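Local coordinates for isocitrate dehydrogenase [NAD] subunit 2 (Saccharomyces cerevisiae, PDB 3BLX), which catalyses, as part of an octamer with IDH1, the NAD-dependent oxidative decarboxylation of isocitrate to 2-oxoglutarate in the citric acid cycle, and also binds mitochondrial mRNA leaders, at residues Ser76-Leu81 with Lys105-Phe110; Tyr22-Ile27 with Asn307-Thr312; Thr67-Pro72 with Leu101-Thr106. One frame throughout, in Å; residues are numbered along the deposited sequence.

Contact 1: Ser76-Leu81 with Lys105-Phe110; sequences SITKNL and KTFGLF
I77 of helix 71-80 and F107 in the last turn of helix 99-107 form a small hydrophobic helix-to-helix contact, which buries 122 Å² over both sides. The backbones stay well apart, with T78 CA and F107 CA, the nearest pair, 7.6 Å from each other, and the phenyl ring reaches over to I77. F107 has CG anti to its own carbonyl carbon (chi1 -60°), a torsion that sends the ring out toward the facing helix. I77 CD1 lies 3.8 Å from F107 CZ. The methyl branch CG2 of I77 sits over one face of the ring, displaced from the ring centre and 4.1 Å above its plane, while T106 OG1 lies over the opposite face. The isoleucine thus lies crosswise to the phenylalanine side chain. A beta-branched isoleucine suits this place because CB, CG2 and CD1 all come close to the far end of the ring. At the ring edge T78 OG1 is 4.2 Å from F107 CE2; its polar needs are met by the carbonyl of V74 in its own helix. Were F107 an alanine, I77 would probably lose its aromatic partner and a gap would open between the two helices. G108 ends helix 99-107 in a Schellman motif, and its positive phi is easily adopted by glycine. The turn lies close to R104, a substrate-binding residue by similarity, whose side chain is about 7 Å from that of F107. Each helix runs directly into a strand of the large mixed sheet, helix 71-80 into 82-85 and helix 99-107 into 109-117, where F110 shares backbone hydrogen bonds with I270 and N137.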
loop_
_atom_site.group_PDB
_atom_site.type_symbol
_atom_site.label_atom_id
_atom_site.label_comp_id
_atom_site.label_asym_id
_atom_site.label_seq_id
_atom_site.Cartn_x
_atom_site.Cartn_y
_atom_site.Cartn_z
ATOM N N SER B 76 -26.252 12.520 -48.810
ATOM C CA SER B 76 -27.189 11.550 -49.349
ATOM C C SER B 76 -28.470 11.414 -48.511
ATOM O O SER B 76 -29.577 11.401 -49.046
ATOM C CB SER B 76 -26.499 10.195 -49.465
ATOM O OG SER B 76 -27.436 9.187 -49.787
ATOM N N ILE B 77 -28.311 11.304 -47.196
ATOM C CA ILE B 77 -29.436 11.067 -46.302
ATOM C C ILE B 77 -30.191 12.357 -46.030
ATOM O O ILE B 77 -31.404 12.339 -45.931
ATOM C CB ILE B 77 -28.973 10.432 -44.979
ATOM C CG1 ILE B 77 -28.271 9.112 -45.255
ATOM C CG2 ILE B 77 -30.134 10.177 -44.082
ATOM C CD1 ILE B 77 -27.734 8.468 -44.036
ATOM N N THR B 78 -29.478 13.480 -45.921
ATOM C CA THR B 78 -30.124 14.778 -45.709
ATOM C C THR B 78 -31.040 15.107 -46.883
ATOM O O THR B 78 -32.074 15.771 -46.734
ATOM C CB THR B 78 -29.099 15.922 -45.564
ATOM O OG1 THR B 78 -28.223 15.655 -44.463
ATOM C CG2 THR B 78 -29.811 17.256 -45.338
ATOM N N LYS B 79 -30.643 14.634 -48.057
ATOM C CA LYS B 79 -31.385 14.894 -49.278
ATOM C C LYS B 79 -32.584 13.971 -49.417
ATOM O O LYS B 79 -33.668 14.419 -49.766
ATOM C CB LYS B 79 -30.480 14.725 -50.495
ATOM C CG LYS B 79 -31.211 14.864 -51.836
ATOM C CD LYS B 79 -30.611 13.942 -52.903
ATOM C CE LYS B 79 -29.081 14.008 -52.916
ATOM N NZ LYS B 79 -28.475 12.820 -53.594
ATOM N N ASN B 80 -32.380 12.681 -49.162
ATOM C CA ASN B 80 -33.437 11.685 -49.341
ATOM C C ASN B 80 -34.484 11.696 -48.229
ATOM O O ASN B 80 -35.638 11.316 -48.451
ATOM C CB ASN B 80 -32.836 10.291 -49.457
ATOM C CG ASN B 80 -31.960 10.143 -50.671
ATOM O OD1 ASN B 80 -32.010 10.957 -51.591
ATOM N ND2 ASN B 80 -31.143 9.100 -50.683
ATOM N N LEU B 81 -34.067 12.125 -47.037
ATOM C CA LEU B 81 -34.947 12.254 -45.867
ATOM C C LEU B 81 -35.339 10.905 -45.245
ATOM O O LEU B 81 -36.023 10.863 -44.212
ATOM C CB LEU B 81 -36.199 13.079 -46.194
ATOM C CG LEU B 81 -36.021 14.523 -46.669
ATOM C CD1 LEU B 81 -37.367 15.221 -46.721
ATOM C CD2 LEU B 81 -35.045 15.307 -45.791
ATOM N N LYS B 105 -27.312 12.128 -33.371
ATOM C CA LYS B 105 -26.996 13.528 -33.135
ATOM C C LYS B 105 -26.942 14.333 -34.433
ATOM O O LYS B 105 -27.493 15.437 -34.499
ATOM C CB LYS B 105 -25.700 13.687 -32.333
ATOM C CG LYS B 105 -25.921 14.048 -30.871
ATOM C CD LYS B 105 -24.651 14.524 -30.193
ATOM C CE LYS B 105 -24.946 14.991 -28.777
ATOM N NZ LYS B 105 -23.700 15.112 -27.978
ATOM N N THR B 106 -26.306 13.780 -35.465
ATOM C CA THR B 106 -26.164 14.509 -36.721
ATOM C C THR B 106 -27.479 14.694 -37.490
ATOM O O THR B 106 -27.674 15.729 -38.114
ATOM C CB THR B 106 -25.061 13.932 -37.659
ATOM O OG1 THR B 106 -25.620 12.961 -38.542
ATOM C CG2 THR B 106 -23.904 13.308 -36.879
ATOM N N PHE B 107 -28.390 13.724 -37.421
ATOM C CA PHE B 107 -29.660 13.804 -38.163
ATOM C C PHE B 107 -30.860 14.280 -37.365
ATOM O O PHE B 107 -31.977 14.291 -37.884
ATOM C CB PHE B 107 -29.991 12.470 -38.832
ATOM C CG PHE B 107 -28.948 12.029 -39.795
ATOM C CD1 PHE B 107 -28.238 10.866 -39.579
ATOM C CD2 PHE B 107 -28.637 12.811 -40.897
ATOM C CE1 PHE B 107 -27.237 10.475 -40.456
ATOM C CE2 PHE B 107 -27.647 12.424 -41.780
ATOM C CZ PHE B 107 -26.941 11.255 -41.559
ATOM N N GLY B 108 -30.625 14.674 -36.117
ATOM C CA GLY B 108 -31.665 15.217 -35.269
ATOM C C GLY B 108 -32.732 14.207 -34.904
ATOM O O GLY B 108 -33.915 14.568 -34.812
ATOM N N LEU B 109 -32.319 12.951 -34.704
ATOM C CA LEU B 109 -33.242 11.879 -34.335
ATOM C C LEU B 109 -33.569 11.917 -32.848
ATOM O O LEU B 109 -32.693 11.740 -32.018
ATOM C CB LEU B 109 -32.660 10.520 -34.700
ATOM C CG LEU B 109 -32.077 10.425 -36.103
ATOM C CD1 LEU B 109 -31.545 9.033 -36.342
ATOM C CD2 LEU B 109 -33.100 10.801 -37.169
ATOM N N PHE B 110 -34.833 12.131 -32.513
ATOM C CA PHE B 110 -35.191 12.350 -31.126
ATOM C C PHE B 110 -36.049 11.217 -30.561
ATOM O O PHE B 110 -36.092 11.012 -29.349
ATOM C CB PHE B 110 -35.871 13.716 -30.959
ATOM C CG PHE B 110 -37.136 13.848 -31.740
ATOM C CD1 PHE B 110 -38.331 13.366 -31.226
ATOM C CD2 PHE B 110 -37.133 14.426 -32.998
ATOM C CE1 PHE B 110 -39.506 13.464 -31.960
ATOM C CE2 PHE B 110 -38.310 14.533 -33.732
ATOM C CZ PHE B 110 -39.495 14.051 -33.214
#

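Contact 2: Tyr22-Ile27 with Asn307-Thr312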
loop_
_atom_site.group_PDB
_atom_site.type_symbol
_atom_site.label_atom_id
_atom_site.label_comp_id
_atom_site.label_asym_id
_atom_site.label_seq_id
_atom_site.Cartn_x
_atom_site.Cartn_y
_atom_site.Cartn_z
ATOM N N TYR B 22 -39.122 7.044 -55.682
ATOM C CA TYR B 22 -38.565 7.716 -54.507
ATOM C C TYR B 22 -37.119 7.297 -54.239
ATOM O O TYR B 22 -36.777 6.116 -54.339
ATOM C CB TYR B 22 -39.403 7.398 -53.271
ATOM C CG TYR B 22 -40.789 7.983 -53.284
ATOM C CD1 TYR B 22 -41.892 7.208 -53.644
ATOM C CD2 TYR B 22 -41.002 9.303 -52.924
ATOM C CE1 TYR B 22 -43.162 7.739 -53.650
ATOM C CE2 TYR B 22 -42.271 9.844 -52.928
ATOM C CZ TYR B 22 -43.345 9.060 -53.294
ATOM O OH TYR B 22 -44.608 9.601 -53.295
ATOM N N THR B 23 -36.278 8.268 -53.890
ATOM C CA THR B 23 -34.900 7.984 -53.497
ATOM C C THR B 23 -34.804 7.619 -52.010
ATOM O O THR B 23 -35.309 8.347 -51.154
ATOM C CB THR B 23 -33.978 9.183 -53.797
ATOM O OG1 THR B 23 -34.715 10.406 -53.647
ATOM C CG2 THR B 23 -33.449 9.099 -55.216
ATOM N N VAL B 24 -34.156 6.493 -51.714
ATOM C CA VAL B 24 -33.965 6.013 -50.344
ATOM C C VAL B 24 -32.522 5.539 -50.056
ATOM O O VAL B 24 -32.061 4.558 -50.639
ATOM C CB VAL B 24 -34.939 4.860 -50.041
ATOM C CG1 VAL B 24 -34.617 4.231 -48.696
ATOM C CG2 VAL B 24 -36.375 5.345 -50.076
ATOM N N SER B 25 -31.818 6.223 -49.152
ATOM C CA SER B 25 -30.455 5.835 -48.787
ATOM C C SER B 25 -30.475 4.436 -48.197
ATOM O O SER B 25 -31.485 4.015 -47.662
ATOM C CB SER B 25 -29.871 6.818 -47.779
ATOM O OG SER B 25 -29.842 8.139 -48.280
ATOM N N PHE B 26 -29.376 3.703 -48.290
ATOM C CA PHE B 26 -29.376 2.376 -47.699
ATOM C C PHE B 26 -28.486 2.152 -46.459
ATOM O O PHE B 26 -28.986 2.135 -45.338
ATOM C CB PHE B 26 -29.133 1.300 -48.737
ATOM C CG PHE B 26 -29.870 0.038 -48.445
ATOM C CD1 PHE B 26 -31.068 -0.232 -49.068
ATOM C CD2 PHE B 26 -29.390 -0.864 -47.513
ATOM C CE1 PHE B 26 -31.766 -1.388 -48.789
ATOM C CE2 PHE B 26 -30.087 -2.023 -47.221
ATOM C CZ PHE B 26 -31.277 -2.285 -47.864
ATOM N N ILE B 27 -27.184 1.974 -46.646
ATOM C CA ILE B 27 -26.315 1.567 -45.542
ATOM C C ILE B 27 -26.561 0.106 -45.280
ATOM O O ILE B 27 -27.296 -0.245 -44.377
ATOM C CB ILE B 27 -26.582 2.316 -44.212
ATOM C CG1 ILE B 27 -26.721 3.817 -44.432
ATOM C CG2 ILE B 27 -25.484 1.990 -43.175
ATOM C CD1 ILE B 27 -27.114 4.570 -43.201
ATOM N N ASN B 307 -44.699 2.726 -44.593
ATOM C CA ASN B 307 -45.747 3.431 -43.860
ATOM C C ASN B 307 -45.390 4.865 -43.495
ATOM O O ASN B 307 -46.262 5.701 -43.338
ATOM C CB ASN B 307 -46.135 2.672 -42.590
ATOM C CG ASN B 307 -47.087 1.528 -42.863
ATOM O OD1 ASN B 307 -48.043 1.674 -43.624
ATOM N ND2 ASN B 307 -46.832 0.379 -42.242
ATOM N N HIS B 308 -44.111 5.156 -43.342
ATOM C CA HIS B 308 -43.715 6.502 -42.955
ATOM C C HIS B 308 -43.701 7.387 -44.201
ATOM O O HIS B 308 -43.807 8.625 -44.117
ATOM C CB HIS B 308 -42.357 6.474 -42.227
ATOM C CG HIS B 308 -41.779 7.830 -41.952
ATOM N ND1 HIS B 308 -40.589 8.256 -42.504
ATOM C CD2 HIS B 308 -42.223 8.854 -41.190
ATOM C CE1 HIS B 308 -40.323 9.484 -42.096
ATOM N NE2 HIS B 308 -41.301 9.870 -41.297
ATOM N N MET B 309 -43.602 6.724 -45.354
ATOM C CA MET B 309 -43.507 7.400 -46.639
ATOM C C MET B 309 -44.881 7.584 -47.282
ATOM O O MET B 309 -45.074 8.485 -48.098
ATOM C CB MET B 309 -42.553 6.647 -47.575
ATOM C CG MET B 309 -41.085 6.851 -47.237
ATOM S SD MET B 309 -39.944 6.047 -48.373
ATOM C CE MET B 309 -40.565 4.382 -48.319
ATOM N N GLY B 310 -45.842 6.744 -46.906
ATOM C CA GLY B 310 -47.194 6.855 -47.432
ATOM C C GLY B 310 -47.589 5.710 -48.349
ATOM O O GLY B 310 -48.753 5.570 -48.713
ATOM N N LEU B 311 -46.611 4.894 -48.727
ATOM C CA LEU B 311 -46.854 3.716 -49.546
ATOM C C LEU B 311 -47.523 2.612 -48.731
ATOM O O LEU B 311 -46.986 1.510 -48.613
ATOM C CB LEU B 311 -45.539 3.206 -50.124
ATOM C CG LEU B 311 -44.587 4.279 -50.659
ATOM C CD1 LEU B 311 -43.316 3.641 -51.205
ATOM C CD2 LEU B 311 -45.250 5.141 -51.723
ATOM N N THR B 312 -48.697 2.917 -48.182
ATOM C CA THR B 312 -49.460 1.991 -47.344
ATOM C C THR B 312 -49.813 0.680 -48.057
ATOM O O THR B 312 -49.816 -0.390 -47.438
ATOM C CB THR B 312 -50.782 2.637 -46.857
ATOM O OG1 THR B 312 -50.565 4.015 -46.531
ATOM C CG2 THR B 312 -51.346 1.889 -45.637
#
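Y22 and L311 run past each other in opposite directions, so that a methyl of the leucine meets the tyrosine ring at CE1. The approach is oblique to the ring, with Y22 CE1 3.9 Å from L311 CD2. Both side chains have CG anti to their own carbonyl carbon, and for Y22 (chi1 -68°) this carries the ring across toward the turn that holds L311. The second pair, V24 and M309, meets at a slant, with V24 CG2 4.0 Å from M309 SD. Chi1 and an extended chi2 carry the sulfur of M309 to the valine methyl, while the bend at chi3 only turns the terminal methyl CE; a long, flexible and apolar side chain is well suited to reach a short branched one. The contact joins the start of the short parallel strand pair 22-23 and 51-52 to the junction between helices 296-309 and 312-326. I51 of the partner strand also touches V24, M309 and L311, making a shared apolar patch. At the junction G310 leaves the first helix with positive phi (111°), where a CB would jam against the preceding carbonyl oxygen, and L311, in an inverse gamma turn, stands at the N-cap position of the next helix. T312 OG1 donates to G310 O over 3.2 Å, coming from well above the carbonyl plane, 66° out of it, and so ties the turn to the new helix. Y11 packs on M309 and P15 on Y22, and S25 shares a backbone hydrogen bond with V82 of strand 82-85.

Contact 3: Thr67-Pro72 with Leu101-Thr106; sequences TTIPDP and LTLRKT
I69 and T67 turn their side chains toward helix 99-107, and the contact, between the end of strand 66-68 with the loop after it and one side of that helix, is van der Waals packing without a hydrogen bond between the segments. The purely apolar part lies between I69 and L103, whose side chains lie crosswise, with I69 CD1 3.8 Å from L103 CD1. L103 starts out at an angle to the facing segment, and it is the end of its chain that comes close, as suits a long branched residue. I69 has CG1 anti to the backbone N (chi1 176°), leaving its second branch, CG2, to face T106; there I69 CG2 is 3.9 Å from T106 CB and 3.7 Å from T106 OG1. A beta-branched residue thus serves two neighbours a turn of helix apart. The second kind of contact pairs threonines. T67 OG1 lies closest to T102 CG2, at 3.6 Å, the two side chains standing nearly perpendicular. T102 OG1 is hydrogen-bonded to the carbonyl of S98, one turn back in the chain. A threonine suits the place of T102, since its hydroxyl is satisfied by S98 O while CG2 packs. Backbone bonding keeps the helix in shape, as from K105 N to L101 O at 3.2 Å. R104, a substrate-binding residue by similarity, belongs to the same helix and packs on Y142 of strand 140-148, away from this contact. On the other segment T67 and T68 end strand 66-68, the antiparallel partner of 61-63, and P70, at the N-cap position, begins the passage into helix 71-80.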
loop_
_atom_site.group_PDB
_atom_site.type_symbol
_atom_site.label_atom_id
_atom_site.label_comp_id
_atom_site.label_asym_id
_atom_site.label_seq_id
_atom_site.Cartn_x
_atom_site.Cartn_y
_atom_site.Cartn_z
ATOM N N THR B 67 -15.871 11.676 -32.960
ATOM C CA THR B 67 -16.350 10.858 -34.081
ATOM C C THR B 67 -17.375 11.605 -34.939
ATOM O O THR B 67 -18.343 12.175 -34.433
ATOM C CB THR B 67 -16.914 9.482 -33.634
ATOM O OG1 THR B 67 -17.985 9.674 -32.709
ATOM C CG2 THR B 67 -15.837 8.661 -32.964
ATOM N N THR B 68 -17.129 11.618 -36.243
ATOM C CA THR B 68 -17.961 12.344 -37.193
ATOM C C THR B 68 -18.412 11.408 -38.322
ATOM O O THR B 68 -17.769 10.412 -38.632
ATOM C CB THR B 68 -17.231 13.613 -37.769
ATOM O OG1 THR B 68 -17.197 14.667 -36.788
ATOM C CG2 THR B 68 -17.928 14.133 -39.032
ATOM N N ILE B 69 -19.545 11.724 -38.925
ATOM C CA ILE B 69 -20.105 10.875 -39.955
ATOM C C ILE B 69 -19.706 11.400 -41.327
ATOM O O ILE B 69 -19.877 12.578 -41.613
ATOM C CB ILE B 69 -21.639 10.809 -39.807
ATOM C CG1 ILE B 69 -22.255 9.988 -40.937
ATOM C CG2 ILE B 69 -22.235 12.214 -39.689
ATOM C CD1 ILE B 69 -22.122 8.522 -40.693
ATOM N N PRO B 70 -19.143 10.524 -42.174
ATOM C CA PRO B 70 -18.652 10.860 -43.517
ATOM C C PRO B 70 -19.607 11.742 -44.319
ATOM O O PRO B 70 -20.819 11.526 -44.277
ATOM C CB PRO B 70 -18.529 9.491 -44.183
ATOM C CG PRO B 70 -18.183 8.582 -43.074
ATOM C CD PRO B 70 -18.909 9.107 -41.851
ATOM N N ASP B 71 -19.061 12.706 -45.058
ATOM C CA ASP B 71 -19.872 13.684 -45.796
ATOM C C ASP B 71 -20.669 13.101 -46.984
ATOM O O ASP B 71 -21.764 13.573 -47.298
ATOM C CB ASP B 71 -19.005 14.874 -46.251
ATOM C CG ASP B 71 -19.806 16.172 -46.399
ATOM O OD1 ASP B 71 -20.631 16.481 -45.506
ATOM O OD2 ASP B 71 -19.595 16.891 -47.407
ATOM N N PRO B 72 -20.116 12.085 -47.662
ATOM C CA PRO B 72 -20.875 11.398 -48.716
ATOM C C PRO B 72 -22.255 10.925 -48.226
ATOM O O PRO B 72 -23.279 11.217 -48.865
ATOM C CB PRO B 72 -19.996 10.187 -49.042
ATOM C CG PRO B 72 -18.619 10.625 -48.706
ATOM C CD PRO B 72 -18.732 11.589 -47.553
ATOM N N LEU B 101 -24.752 6.610 -31.608
ATOM C CA LEU B 101 -24.991 7.858 -30.903
ATOM C C LEU B 101 -24.723 9.084 -31.788
ATOM O O LEU B 101 -25.447 10.077 -31.707
ATOM C CB LEU B 101 -24.202 7.907 -29.587
ATOM C CG LEU B 101 -24.610 8.930 -28.516
ATOM C CD1 LEU B 101 -23.809 10.217 -28.642
ATOM C CD2 LEU B 101 -26.122 9.208 -28.527
ATOM N N THR B 102 -23.704 9.020 -32.643
ATOM C CA THR B 102 -23.409 10.151 -33.528
ATOM C C THR B 102 -24.390 10.209 -34.674
ATOM O O THR B 102 -24.706 11.279 -35.190
ATOM C CB THR B 102 -21.977 10.122 -34.117
ATOM O OG1 THR B 102 -21.365 8.869 -33.830
ATOM C CG2 THR B 102 -21.134 11.206 -33.502
ATOM N N LEU B 103 -24.863 9.043 -35.080
ATOM C CA LEU B 103 -25.891 8.966 -36.104
ATOM C C LEU B 103 -27.124 9.766 -35.675
ATOM O O LEU B 103 -27.619 10.581 -36.429
ATOM C CB LEU B 103 -26.243 7.502 -36.362
ATOM C CG LEU B 103 -26.248 7.022 -37.809
ATOM C CD1 LEU B 103 -25.156 7.695 -38.593
ATOM C CD2 LEU B 103 -26.077 5.517 -37.856
ATOM N N ARG B 104 -27.598 9.552 -34.448
ATOM C CA ARG B 104 -28.768 10.266 -33.934
ATOM C C ARG B 104 -28.527 11.762 -33.768
ATOM O O ARG B 104 -29.423 12.568 -33.984
ATOM C CB ARG B 104 -29.239 9.670 -32.596
ATOM C CG ARG B 104 -29.429 8.154 -32.646
ATOM C CD ARG B 104 -30.262 7.599 -31.499
ATOM N NE ARG B 104 -29.776 6.285 -31.104
ATOM C CZ ARG B 104 -28.968 6.089 -30.061
ATOM N NH1 ARG B 104 -28.584 7.124 -29.320
ATOM N NH2 ARG B 104 -28.551 4.863 -29.755
ATOM N N LYS B 105 -27.312 12.128 -33.371
ATOM C CA LYS B 105 -26.996 13.528 -33.135
ATOM C C LYS B 105 -26.942 14.333 -34.433
ATOM O O LYS B 105 -27.493 15.437 -34.499
ATOM C CB LYS B 105 -25.700 13.687 -32.333
ATOM C CG LYS B 105 -25.921 14.048 -30.871
ATOM C CD LYS B 105 -24.651 14.524 -30.193
ATOM C CE LYS B 105 -24.946 14.991 -28.777
ATOM N NZ LYS B 105 -23.700 15.112 -27.978
ATOM N N THR B 106 -26.306 13.780 -35.465
ATOM C CA THR B 106 -26.164 14.509 -36.721
ATOM C C THR B 106 -27.479 14.694 -37.490
ATOM O O THR B 106 -27.674 15.729 -38.114
ATOM C CB THR B 106 -25.061 13.932 -37.659
ATOM O OG1 THR B 106 -25.620 12.961 -38.542
ATOM C CG2 THR B 106 -23.904 13.308 -36.879
#

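In the fold
From the N terminus the chain first passes 22-27, whose partner 307-312 comes 280 residues later; contact 2 therefore closes the widest loop and encloses the other two along the sequence. Contact 3 then opens at 67-72 and contact 1 at 76-81, and both end on helix 99-107, sharing K105 and T106. Contact 3 starts before contact 1 and reaches its partner first, so the two cross. Contact 1 joins helix 71-80 to helix 99-107, and contact 3 joins strand 66-68 and the loop after it to the same helix, their centres about 9 Å apart. Contact 2 meets contact 1 through S25, which bonds S76 and N80, and ties the early strand to the late helical region.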